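Local coordinates for protein PAN2-PAN3 deadenylation complex catalytic subunit pan2 (Neurospora crassa, PDB 4CZW) that probably shortens mRNA poly(A) tails as the exonuclease of the PAN2-PAN3 complex, this piece comprising its ubiquitin-protease-like domain, predicted to be inactive, and its nuclease domain, at residues D90-Q93 with S99-A102; T152-T157 with P170-L175; R199-F204 with Q256-F261; P289-I294 with D307-H312; V326-N331 with L378-A383. One frame throughout, in Å; residues are numbered along the deposited sequence.

Contact 1 (D90-Q93 with S99-A102); sequences DMLQ and SCHA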
# COMPACT_ATOMS: atom_id res chain seq x y z
N ASP A 90 -3.10 -3.12 4.42
CA ASP A 90 -4.24 -3.53 5.23
C ASP A 90 -5.48 -3.69 4.37
O ASP A 90 -6.27 -4.60 4.58
CB ASP A 90 -4.49 -2.50 6.34
CG ASP A 90 -5.37 -3.05 7.45
OD1 ASP A 90 -5.39 -4.28 7.64
OD2 ASP A 90 -6.04 -2.24 8.12
N MSE A 91 -5.64 -2.80 3.39
CA MSE A 91 -6.78 -2.87 2.49
C MSE A 91 -6.71 -4.10 1.59
O MSE A 91 -7.73 -4.71 1.27
CB MSE A 91 -6.87 -1.60 1.63
CG MSE A 91 -7.24 -0.35 2.41
SE MSE A 91 -7.60 1.17 1.26
CE MSE A 91 -5.86 1.35 0.40
N LEU A 92 -5.50 -4.46 1.18
CA LEU A 92 -5.30 -5.60 0.29
C LEU A 92 -5.51 -6.93 1.00
O LEU A 92 -5.75 -7.95 0.36
CB LEU A 92 -3.90 -5.55 -0.33
CG LEU A 92 -3.63 -4.38 -1.28
CD1 LEU A 92 -2.20 -4.43 -1.81
CD2 LEU A 92 -4.63 -4.38 -2.42
N GLN A 93 -5.41 -6.92 2.33
CA GLN A 93 -5.60 -8.14 3.11
C GLN A 93 -6.99 -8.19 3.74
O GLN A 93 -7.48 -9.26 4.09
CB GLN A 93 -4.52 -8.27 4.18
CG GLN A 93 -4.59 -7.22 5.28
CD GLN A 93 -3.48 -7.37 6.30
OE1 GLN A 93 -2.58 -8.19 6.14
NE2 GLN A 93 -3.54 -6.58 7.36
N SER A 99 -11.50 -5.00 -6.13
CA SER A 99 -10.50 -3.95 -6.36
C SER A 99 -10.32 -3.01 -5.17
O SER A 99 -11.24 -2.76 -4.40
CB SER A 99 -10.86 -3.14 -7.60
OG SER A 99 -12.03 -2.37 -7.39
N CYS A 100 -9.10 -2.48 -5.05
CA CYS A 100 -8.80 -1.43 -4.09
C CYS A 100 -8.19 -0.25 -4.84
O CYS A 100 -8.06 -0.29 -6.07
CB CYS A 100 -7.84 -1.92 -3.01
SG CYS A 100 -8.49 -3.24 -1.95
N HIS A 101 -7.82 0.80 -4.12
CA HIS A 101 -7.11 1.92 -4.72
C HIS A 101 -6.25 2.63 -3.68
O HIS A 101 -6.60 2.69 -2.50
CB HIS A 101 -8.09 2.90 -5.38
CG HIS A 101 -8.96 3.64 -4.41
ND1 HIS A 101 -8.68 4.93 -4.00
CD2 HIS A 101 -10.10 3.28 -3.78
CE1 HIS A 101 -9.61 5.33 -3.15
NE2 HIS A 101 -10.48 4.35 -3.00
N ALA A 102 -5.12 3.17 -4.13
CA ALA A 102 -4.16 3.79 -3.22
C ALA A 102 -4.10 5.30 -3.43
O ALA A 102 -3.02 5.87 -3.58
CB ALA A 102 -2.78 3.18 -3.41
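Met91, modelled as selenomethionine, reaches from helix 81-94 to the backbone of His101, its CE lying 3.3 Å from His101 O. The chain runs out from the helix and then bends at its last torsion (chi3 -61°), which turns the terminal methyl toward that carbonyl. The backbone of Met91 meets the other segment as well: Met91 O stands 3.6 Å from Cys100 SG, with Met91 CB a little farther from the sulfur. One residue on, Leu92 brings a single branch, CD2, to 4.1 Å from Cys100 SG, so the thiol group sits against both residues. No hydrogen bond crosses between the segments; the meeting is by van der Waals contact in a buried place. At the end of the segment, Gln93 NE2 donates to Asp90 OD1 at 3.0 Å, tying one side chain of the helix to another three residues earlier. The backbone of Cys100 pairs with Gly40 and Glu42, at strand 40-41, and His101 O accepts from Asn559 ND2 of the nuclease domain, while His101 ND1 pairs with Thr103 OG1. This is a helix packed on the short parallel pair 40-41/99-100 of the pseudo-UCH domain, at its junction with the exonuclease.

Contact 2 (T152-T157 with P170-L175); sequences TPPIST and PNPLDL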
# COMPACT_ATOMS: atom_id res chain seq x y z
N THR A 152 9.78 6.19 15.11
CA THR A 152 9.11 5.80 16.34
C THR A 152 9.16 4.28 16.50
O THR A 152 9.03 3.55 15.52
CB THR A 152 7.64 6.29 16.37
OG1 THR A 152 6.97 5.73 17.51
CG2 THR A 152 6.91 5.88 15.10
N PRO A 153 9.37 3.80 17.74
CA PRO A 153 9.47 2.36 18.02
C PRO A 153 8.25 1.58 17.54
O PRO A 153 7.13 1.89 17.93
CB PRO A 153 9.58 2.31 19.54
CG PRO A 153 10.17 3.62 19.92
CD PRO A 153 9.60 4.61 18.95
N PRO A 154 8.47 0.57 16.68
CA PRO A 154 7.39 -0.27 16.17
C PRO A 154 6.71 -1.06 17.28
O PRO A 154 7.31 -1.26 18.34
CB PRO A 154 8.10 -1.20 15.18
CG PRO A 154 9.51 -1.24 15.65
CD PRO A 154 9.79 0.14 16.18
N ILE A 155 5.48 -1.51 17.04
CA ILE A 155 4.72 -2.26 18.03
C ILE A 155 5.43 -3.54 18.44
O ILE A 155 5.46 -3.90 19.61
CB ILE A 155 3.31 -2.60 17.51
CG1 ILE A 155 2.54 -1.32 17.16
CG2 ILE A 155 2.53 -3.40 18.54
CD1 ILE A 155 2.31 -0.41 18.34
N SER A 156 6.02 -4.23 17.46
CA SER A 156 6.69 -5.49 17.73
C SER A 156 7.79 -5.81 16.72
O SER A 156 7.59 -5.67 15.51
CB SER A 156 5.67 -6.63 17.77
OG SER A 156 6.30 -7.87 18.04
N THR A 157 8.94 -6.23 17.23
CA THR A 157 10.02 -6.72 16.39
C THR A 157 10.23 -8.21 16.67
O THR A 157 11.32 -8.74 16.48
CB THR A 157 11.34 -5.96 16.65
OG1 THR A 157 11.75 -6.16 18.01
CG2 THR A 157 11.15 -4.47 16.40
N PRO A 170 15.90 -6.72 19.14
CA PRO A 170 16.76 -5.78 18.42
C PRO A 170 16.20 -4.37 18.37
O PRO A 170 14.98 -4.19 18.48
CB PRO A 170 16.82 -6.38 17.01
CG PRO A 170 15.52 -7.08 16.87
CD PRO A 170 15.20 -7.64 18.23
N ASN A 171 17.07 -3.38 18.22
CA ASN A 171 16.64 -1.99 18.08
C ASN A 171 16.37 -1.67 16.61
O ASN A 171 17.03 -2.22 15.72
CB ASN A 171 17.69 -1.04 18.66
CG ASN A 171 18.97 -1.02 17.85
OD1 ASN A 171 19.13 -0.20 16.94
ND2 ASN A 171 19.89 -1.91 18.18
N PRO A 172 15.39 -0.79 16.35
CA PRO A 172 14.93 -0.44 14.99
C PRO A 172 16.04 -0.09 14.01
O PRO A 172 15.96 -0.49 12.85
CB PRO A 172 14.03 0.77 15.24
CG PRO A 172 13.48 0.53 16.60
CD PRO A 172 14.58 -0.12 17.38
N LEU A 173 17.06 0.65 14.46
CA LEU A 173 18.13 1.10 13.57
C LEU A 173 18.89 -0.08 12.97
O LEU A 173 19.12 -0.13 11.76
CB LEU A 173 19.08 2.03 14.32
CG LEU A 173 20.07 2.86 13.48
CD1 LEU A 173 20.32 4.20 14.15
CD2 LEU A 173 21.39 2.12 13.27
N ASP A 174 19.29 -1.01 13.82
CA ASP A 174 20.03 -2.19 13.37
C ASP A 174 19.13 -3.12 12.57
O ASP A 174 19.58 -3.78 11.63
CB ASP A 174 20.62 -2.94 14.56
CG ASP A 174 21.49 -2.06 15.43
OD1 ASP A 174 22.02 -1.05 14.92
OD2 ASP A 174 21.65 -2.38 16.63
N LEU A 175 17.85 -3.16 12.94
CA LEU A 175 16.91 -4.09 12.33
C LEU A 175 16.56 -3.70 10.90
O LEU A 175 16.64 -4.52 9.99
CB LEU A 175 15.63 -4.18 13.17
CG LEU A 175 14.70 -5.31 12.75
CD1 LEU A 175 15.47 -6.63 12.79
CD2 LEU A 175 13.48 -5.37 13.64
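Thr157 and Pro170 bring the two backbones nearest each other, with CA atoms 7.1 Å apart, where an irregular loop passes the start of helix 172-180. The threonine does most of the touching. With OG1 standing between the backbone N and the carbonyl carbon (chi1 62°), it presents the hydroxyl to one partner and the methyl to another. Thr157 OG1 lies 3.8 Å from Pro170 CD, the threonine and the proline ring lying side by side but pointing opposite ways, while Thr157 CG2 meets Leu175 CD2 at 3.7 Å. Earlier in the loop, the ring of Pro154 meets that of Pro172 at a slant, with Pro154 CD 3.7 Å from Pro172 CG. No hydrogen bond joins the segments. Tyr149 of helix 130-149 touches Pro154, Thr157, Pro172 and Leu175, and so joins both segments. The side chain of Pro154 is about 5 Å from that of the zinc ligand His70 and about 10 Å from the zinc ion. Helix 172-180 opens with Pro172 as its first residue, directly after Asn171, whose OD1 accepts from Asp174 N at 3.2 Å from above the amide plane: a side-chain N-cap with proline in the first helical turn.

Contact 3 (R199-F204 with Q256-F261); sequences RTATTF and QRKIIF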
# COMPACT_ATOMS: atom_id res chain seq x y z
N ARG A 199 35.70 4.33 2.11
CA ARG A 199 34.62 5.23 1.75
C ARG A 199 33.28 4.53 1.98
O ARG A 199 33.03 3.45 1.43
CB ARG A 199 34.73 5.69 0.29
CG ARG A 199 33.60 6.61 -0.15
CD ARG A 199 33.72 7.01 -1.61
NE ARG A 199 32.60 7.84 -2.04
CZ ARG A 199 32.45 8.32 -3.27
NH1 ARG A 199 33.36 8.06 -4.20
NH2 ARG A 199 31.40 9.07 -3.57
N THR A 200 32.43 5.14 2.80
CA THR A 200 31.16 4.53 3.17
C THR A 200 30.22 4.37 1.98
O THR A 200 30.23 5.18 1.06
CB THR A 200 30.45 5.35 4.27
OG1 THR A 200 30.24 6.69 3.80
CG2 THR A 200 31.29 5.38 5.53
N ALA A 201 29.40 3.32 2.02
CA ALA A 201 28.47 3.04 0.93
C ALA A 201 27.09 2.65 1.46
O ALA A 201 26.96 1.76 2.30
CB ALA A 201 29.02 1.93 0.04
N THR A 202 26.06 3.33 0.97
CA THR A 202 24.69 3.05 1.36
C THR A 202 23.90 2.49 0.18
O THR A 202 23.85 3.11 -0.88
CB THR A 202 23.98 4.31 1.90
OG1 THR A 202 24.71 4.83 3.02
CG2 THR A 202 22.56 3.98 2.34
N THR A 203 23.29 1.33 0.37
CA THR A 203 22.54 0.68 -0.70
C THR A 203 21.23 0.07 -0.21
O THR A 203 21.24 -0.86 0.59
CB THR A 203 23.38 -0.42 -1.38
OG1 THR A 203 24.58 0.15 -1.91
CG2 THR A 203 22.59 -1.08 -2.50
N PHE A 204 20.12 0.60 -0.69
CA PHE A 204 18.80 0.04 -0.39
C PHE A 204 18.35 -0.90 -1.50
O PHE A 204 17.84 -1.99 -1.25
CB PHE A 204 17.77 1.15 -0.18
CG PHE A 204 17.99 1.97 1.06
CD1 PHE A 204 17.73 1.44 2.31
CD2 PHE A 204 18.44 3.27 0.97
CE1 PHE A 204 17.92 2.19 3.45
CE2 PHE A 204 18.64 4.03 2.11
CZ PHE A 204 18.38 3.49 3.35
N GLN A 256 39.70 0.62 -6.30
CA GLN A 256 38.52 0.76 -5.46
C GLN A 256 37.60 -0.45 -5.60
O GLN A 256 37.06 -0.71 -6.68
CB GLN A 256 37.77 2.04 -5.83
CG GLN A 256 38.64 3.29 -5.77
CD GLN A 256 38.23 4.33 -6.79
OE1 GLN A 256 37.26 4.16 -7.52
NE2 GLN A 256 38.99 5.42 -6.86
N ARG A 257 37.41 -1.17 -4.51
CA ARG A 257 36.55 -2.35 -4.52
C ARG A 257 35.49 -2.26 -3.43
O ARG A 257 35.77 -1.87 -2.30
CB ARG A 257 37.38 -3.62 -4.33
CG ARG A 257 38.63 -3.67 -5.20
CD ARG A 257 39.23 -5.06 -5.24
NE ARG A 257 40.51 -5.07 -5.94
CZ ARG A 257 41.10 -6.18 -6.39
NH1 ARG A 257 40.53 -7.36 -6.22
NH2 ARG A 257 42.27 -6.09 -7.01
N LYS A 258 34.25 -2.61 -3.79
CA LYS A 258 33.15 -2.57 -2.84
C LYS A 258 33.17 -3.80 -1.94
O LYS A 258 32.76 -4.89 -2.36
CB LYS A 258 31.81 -2.46 -3.57
CG LYS A 258 30.62 -2.24 -2.65
CD LYS A 258 29.36 -1.95 -3.44
CE LYS A 258 28.20 -1.58 -2.52
NZ LYS A 258 26.98 -1.21 -3.27
N ILE A 259 33.64 -3.63 -0.72
CA ILE A 259 33.70 -4.73 0.25
C ILE A 259 32.33 -4.96 0.87
O ILE A 259 31.82 -4.11 1.59
CB ILE A 259 34.73 -4.45 1.36
CG1 ILE A 259 36.06 -4.00 0.76
CG2 ILE A 259 34.90 -5.68 2.24
CD1 ILE A 259 36.69 -5.03 -0.17
N ILE A 260 31.75 -6.12 0.59
CA ILE A 260 30.39 -6.42 1.03
C ILE A 260 30.37 -7.25 2.31
O ILE A 260 30.97 -8.32 2.39
CB ILE A 260 29.61 -7.17 -0.07
CG1 ILE A 260 29.58 -6.33 -1.35
CG2 ILE A 260 28.20 -7.49 0.40
CD1 ILE A 260 28.88 -6.99 -2.51
N PHE A 261 29.67 -6.73 3.32
CA PHE A 261 29.60 -7.39 4.63
C PHE A 261 28.32 -8.20 4.78
O PHE A 261 28.36 -9.39 5.11
CB PHE A 261 29.70 -6.35 5.75
CG PHE A 261 30.96 -5.53 5.70
CD1 PHE A 261 32.18 -6.12 5.44
CD2 PHE A 261 30.90 -4.16 5.89
CE1 PHE A 261 33.34 -5.36 5.39
CE2 PHE A 261 32.05 -3.39 5.84
CZ PHE A 261 33.27 -3.99 5.59
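Lys258 NZ donates to Thr203 OG1 at 3.1 Å, the one hydrogen bond between the two segments. The lysine crosses the threonine at a slant and touches it with its tip, the ammonium group, while its CE lies 4.4 Å from Ala201 CB. That span is possible because the lysine is stretched to its full length: CG is anti to the backbone N (chi1 -173°) and every later torsion is extended as well. Thr203 answers with its hydroxyl anti to the carbonyl carbon (chi1 -59°), on the side facing the lysine.

The backbones themselves stay apart, the CA atoms of Ala201 and Lys258 being 8.2 Å from each other, since strand 183-190 runs between strands 196-201 and 250-262. The lysine therefore bridges across a middle strand, and Tyr186 of that strand touches both Ala201 and Lys258. This four-stranded antiparallel sheet, with a zinc ion held by Cys190, Cys193, Cys245 and Cys248, is consistent with the zinc-ribbon fingers of ubiquitin-specific proteases. A leucine in place of Lys258 would probably leave Thr203 OG1 without this donor and reduce the link across the middle strand to slight apolar contact.

Backbone bonds set the frame farther out: Arg199 and Arg257 bond to Tyr186 and Gln187 of the middle strand, while Lys258 bonds on the other side of its own strand to Asn237. Phe204, next after Thr203, leads the chain toward the domain body, its ring resting on Phe142, Asp143 and Ser146 of helix 130-149.

Contact 4 (P289-I294 with D307-H312); sequences PEEIGI and DDLKLH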
# COMPACT_ATOMS: atom_id res chain seq x y z
N PRO A 289 15.45 -17.71 -11.97
CA PRO A 289 15.17 -18.74 -10.97
C PRO A 289 14.24 -18.23 -9.87
O PRO A 289 14.30 -17.05 -9.51
CB PRO A 289 16.55 -19.06 -10.40
CG PRO A 289 17.29 -17.77 -10.52
CD PRO A 289 16.78 -17.10 -11.77
N GLU A 290 13.38 -19.10 -9.36
CA GLU A 290 12.48 -18.72 -8.28
C GLU A 290 13.18 -18.88 -6.93
O GLU A 290 12.62 -18.55 -5.88
CB GLU A 290 11.20 -19.56 -8.30
CG GLU A 290 11.43 -21.05 -8.07
CD GLU A 290 10.17 -21.77 -7.66
OE1 GLU A 290 9.51 -21.33 -6.69
OE2 GLU A 290 9.82 -22.79 -8.31
N GLU A 291 14.41 -19.37 -6.97
CA GLU A 291 15.16 -19.64 -5.75
C GLU A 291 16.66 -19.47 -5.97
O GLU A 291 17.23 -20.06 -6.89
CB GLU A 291 14.86 -21.05 -5.25
CG GLU A 291 15.15 -21.27 -3.78
CD GLU A 291 14.65 -22.61 -3.28
OE1 GLU A 291 14.95 -23.63 -3.93
OE2 GLU A 291 13.96 -22.64 -2.25
N ILE A 292 17.29 -18.65 -5.13
CA ILE A 292 18.73 -18.43 -5.22
C ILE A 292 19.39 -18.55 -3.85
O ILE A 292 18.75 -18.38 -2.82
CB ILE A 292 19.07 -17.04 -5.80
CG1 ILE A 292 18.44 -15.93 -4.95
CG2 ILE A 292 18.60 -16.93 -7.24
CD1 ILE A 292 18.74 -14.54 -5.45
N GLY A 293 20.69 -18.86 -3.85
CA GLY A 293 21.46 -18.92 -2.63
C GLY A 293 22.68 -18.02 -2.74
O GLY A 293 23.40 -18.08 -3.73
N ILE A 294 22.90 -17.18 -1.73
CA ILE A 294 23.99 -16.22 -1.78
C ILE A 294 25.01 -16.42 -0.66
O ILE A 294 24.65 -16.56 0.51
CB ILE A 294 23.45 -14.77 -1.72
CG1 ILE A 294 22.45 -14.53 -2.85
CG2 ILE A 294 24.60 -13.77 -1.81
CD1 ILE A 294 21.89 -13.12 -2.89
N ASP A 307 20.29 -26.72 -9.96
CA ASP A 307 20.95 -27.89 -9.38
C ASP A 307 22.28 -27.51 -8.74
O ASP A 307 22.73 -28.15 -7.79
CB ASP A 307 21.16 -28.97 -10.44
CG ASP A 307 19.86 -29.47 -11.03
OD1 ASP A 307 18.83 -29.41 -10.34
OD2 ASP A 307 19.88 -29.92 -12.20
N ASP A 308 22.91 -26.46 -9.27
CA ASP A 308 24.16 -25.96 -8.73
C ASP A 308 23.97 -25.47 -7.30
O ASP A 308 24.87 -25.59 -6.47
CB ASP A 308 24.71 -24.83 -9.61
CG ASP A 308 26.06 -24.33 -9.15
OD1 ASP A 308 26.84 -25.14 -8.59
OD2 ASP A 308 26.35 -23.13 -9.34
N LEU A 309 22.79 -24.93 -7.03
CA LEU A 309 22.44 -24.48 -5.69
C LEU A 309 22.20 -25.66 -4.75
O LEU A 309 22.63 -25.65 -3.60
CB LEU A 309 21.20 -23.59 -5.73
CG LEU A 309 20.62 -23.16 -4.38
CD1 LEU A 309 21.65 -22.41 -3.56
CD2 LEU A 309 19.37 -22.32 -4.58
N LYS A 310 21.52 -26.68 -5.26
CA LYS A 310 21.22 -27.87 -4.48
C LYS A 310 22.49 -28.60 -4.07
O LYS A 310 22.57 -29.17 -2.98
CB LYS A 310 20.31 -28.82 -5.28
CG LYS A 310 18.99 -28.20 -5.72
CD LYS A 310 18.17 -29.19 -6.53
CE LYS A 310 16.87 -28.57 -7.01
NZ LYS A 310 16.06 -29.53 -7.81
N LEU A 311 23.49 -28.58 -4.95
CA LEU A 311 24.75 -29.26 -4.69
C LEU A 311 25.52 -28.58 -3.56
O LEU A 311 26.05 -29.26 -2.67
CB LEU A 311 25.61 -29.29 -5.96
CG LEU A 311 26.92 -30.06 -5.88
CD1 LEU A 311 26.66 -31.52 -5.55
CD2 LEU A 311 27.70 -29.93 -7.19
N HIS A 312 25.58 -27.26 -3.59
CA HIS A 312 26.28 -26.49 -2.56
C HIS A 312 25.60 -26.62 -1.20
O HIS A 312 26.27 -26.61 -0.17
CB HIS A 312 26.36 -25.01 -2.96
CG HIS A 312 27.51 -24.70 -3.86
ND1 HIS A 312 27.61 -25.19 -5.15
CD2 HIS A 312 28.62 -23.94 -3.66
CE1 HIS A 312 28.73 -24.74 -5.70
NE2 HIS A 312 29.36 -23.98 -4.82
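A beta hairpin of strands 291-297 and 300-305 runs directly into helix 306-314, which packs back on strand 291-297 through Leu309. The axes of the short segments 291-294 and 307-312 come within 8.6 Å and cross at 46°. Both leucine methyls are used. CG lies anti to the backbone N (chi1 173°), which carries the branch point out toward the strand; there Leu309 CD1 rests 3.6 Å from Gly293 CA and Leu309 CD2 lies 3.8 Å from Ile292 C. Leu309 CD2 also comes to 3.9 Å from Glu291 O, with the Glu291 CG methylene at its margin. The bare Gly293 backbone is what admits the leucine so closely, for a beta carbon built there would fall about 2.4 Å from Leu309 CD1. Replacement of Leu309 by an alanine would probably open a gap over Gly293 and take away nearly all the side-chain contact between helix and strand. Farther along the helix, the His312 ring stacks with Tyr304. Glu291 sends its carboxylate elsewhere, into a salt bridge with Lys395. Leu309 also touches Tyr304 of strand 300-305 and Ile320, just before strand 321-334, while Ile292 and Ile294 point away from the helix and meet Leu231 of helix 227-235, so strand 291-297 is packed between two helices.

Contact 5 (V326-N331 with L378-A383); sequences VGTVVN and LTFNAA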
# COMPACT_ATOMS: atom_id res chain seq x y z
N VAL A 326 9.62 -13.51 -4.75
CA VAL A 326 8.28 -13.09 -4.38
C VAL A 326 7.46 -12.72 -5.61
O VAL A 326 6.37 -13.24 -5.82
CB VAL A 326 8.30 -11.89 -3.41
CG1 VAL A 326 6.89 -11.39 -3.15
CG2 VAL A 326 8.99 -12.27 -2.11
N GLY A 327 7.99 -11.81 -6.42
CA GLY A 327 7.30 -11.36 -7.61
C GLY A 327 8.15 -10.50 -8.52
O GLY A 327 9.35 -10.35 -8.31
N THR A 328 7.52 -9.94 -9.55
CA THR A 328 8.23 -9.13 -10.54
C THR A 328 7.36 -8.00 -11.08
O THR A 328 6.23 -8.22 -11.52
CB THR A 328 8.70 -10.00 -11.72
OG1 THR A 328 9.55 -11.05 -11.24
CG2 THR A 328 9.47 -9.16 -12.73
N VAL A 329 7.90 -6.78 -11.04
CA VAL A 329 7.26 -5.65 -11.72
C VAL A 329 7.62 -5.71 -13.20
O VAL A 329 8.79 -5.61 -13.57
CB VAL A 329 7.70 -4.30 -11.12
CG1 VAL A 329 7.17 -3.15 -11.97
CG2 VAL A 329 7.22 -4.18 -9.69
N VAL A 330 6.61 -5.89 -14.04
CA VAL A 330 6.84 -6.14 -15.46
C VAL A 330 6.36 -5.00 -16.35
O VAL A 330 5.24 -4.51 -16.20
CB VAL A 330 6.13 -7.44 -15.90
CG1 VAL A 330 6.38 -7.72 -17.37
CG2 VAL A 330 6.60 -8.61 -15.05
N ASN A 331 7.22 -4.58 -17.28
CA ASN A 331 6.85 -3.57 -18.26
C ASN A 331 6.20 -4.21 -19.48
O ASN A 331 6.74 -5.14 -20.07
CB ASN A 331 8.08 -2.76 -18.69
CG ASN A 331 7.73 -1.61 -19.61
OD1 ASN A 331 7.40 -0.52 -19.16
ND2 ASN A 331 7.80 -1.86 -20.92
N LEU A 378 7.32 -16.75 -15.23
CA LEU A 378 8.76 -16.71 -15.43
C LEU A 378 9.12 -16.70 -16.91
O LEU A 378 10.25 -16.98 -17.29
CB LEU A 378 9.43 -17.89 -14.73
CG LEU A 378 9.21 -17.97 -13.21
CD1 LEU A 378 9.94 -19.17 -12.62
CD2 LEU A 378 9.65 -16.68 -12.54
N THR A 379 8.13 -16.39 -17.75
CA THR A 379 8.36 -16.26 -19.19
C THR A 379 8.35 -14.80 -19.60
O THR A 379 7.44 -14.05 -19.23
CB THR A 379 7.30 -17.03 -20.00
OG1 THR A 379 7.28 -18.40 -19.60
CG2 THR A 379 7.62 -16.95 -21.49
N PHE A 380 9.36 -14.39 -20.36
CA PHE A 380 9.45 -13.00 -20.81
C PHE A 380 9.61 -12.93 -22.33
O PHE A 380 10.13 -13.85 -22.95
CB PHE A 380 10.61 -12.29 -20.11
CG PHE A 380 10.49 -12.26 -18.61
CD1 PHE A 380 9.62 -11.38 -17.99
CD2 PHE A 380 11.24 -13.13 -17.82
CE1 PHE A 380 9.50 -11.35 -16.62
CE2 PHE A 380 11.12 -13.10 -16.45
CZ PHE A 380 10.25 -12.21 -15.84
N ASN A 381 9.15 -11.83 -22.90
CA ASN A 381 9.15 -11.66 -24.35
C ASN A 381 9.91 -10.40 -24.75
O ASN A 381 9.62 -9.30 -24.27
CB ASN A 381 7.71 -11.60 -24.87
CG ASN A 381 7.62 -11.78 -26.37
OD1 ASN A 381 8.36 -11.17 -27.14
ND2 ASN A 381 6.70 -12.64 -26.80
N ALA A 382 10.89 -10.56 -25.64
CA ALA A 382 11.75 -9.45 -26.05
C ALA A 382 10.98 -8.36 -26.81
O ALA A 382 11.47 -7.25 -26.99
CB ALA A 382 12.89 -9.96 -26.91
N ALA A 383 9.77 -8.70 -27.24
CA ALA A 383 8.97 -7.78 -28.05
C ALA A 383 8.14 -6.82 -27.20
O ALA A 383 7.95 -5.67 -27.57
CB ALA A 383 8.07 -8.57 -28.98
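Phe380 swings its ring toward Val330 and Thr328 by setting CG anti to its carbonyl carbon (chi1 -59°), although its CB does not itself aim at the strand. Thr328 in turn holds its methyl anti to the backbone N, with the hydroxyl at chi1 -58°, and so offers CG2 to the ring. Thr328 and Val330 belong to strand 321-334 of the large mixed sheet in the pseudo-UCH domain; being two apart, they face the same way, and the ring from the loop 378-383 bridges them. Val330 CG2 comes to the ring at its edge, near its plane, 4.3 Å from Phe380 CE1. Thr328 CG2 approaches obliquely, 4.4 Å from Phe380 CZ. The meeting is buried and by van der Waals contact, and no hydrogen bond spans it. Pro387, on the neighbouring strand 385-394, touches both Thr328 and Phe380, and Leu288 also packs on the phenylalanine. In the other direction Val329 meets Val134 of helix 130-149, so this part of the strand has a partner on each side of the sheet. Just past the ring the loop leads on to strand 385-394 through an Asx turn, in which Asn381 OD1 accepts from Ala383 N at 2.8 Å.

How the contacts relate
All five contacts belong to the pseudo-UCH domain, thought to act as a scaffold of the complex, and follow one another along the chain without interleaving. Contacts 4 and 5 are the most closely joined: they sit on neighbouring strands of one mixed sheet, 291-297 and 321-334, with nearest atoms about 5 Å apart and centres about 21 Å apart. Contact 3 lies in the separate zinc-bearing four-stranded sheet, about 8 Å from contact 4 by nearest atoms. Contact 2 is in the helical part, close to the other zinc site. Contact 1, its centre about 7 Å from the centre of the chain, lies about 37 Å from contact 3, centre to centre, and borders the nuclease domain.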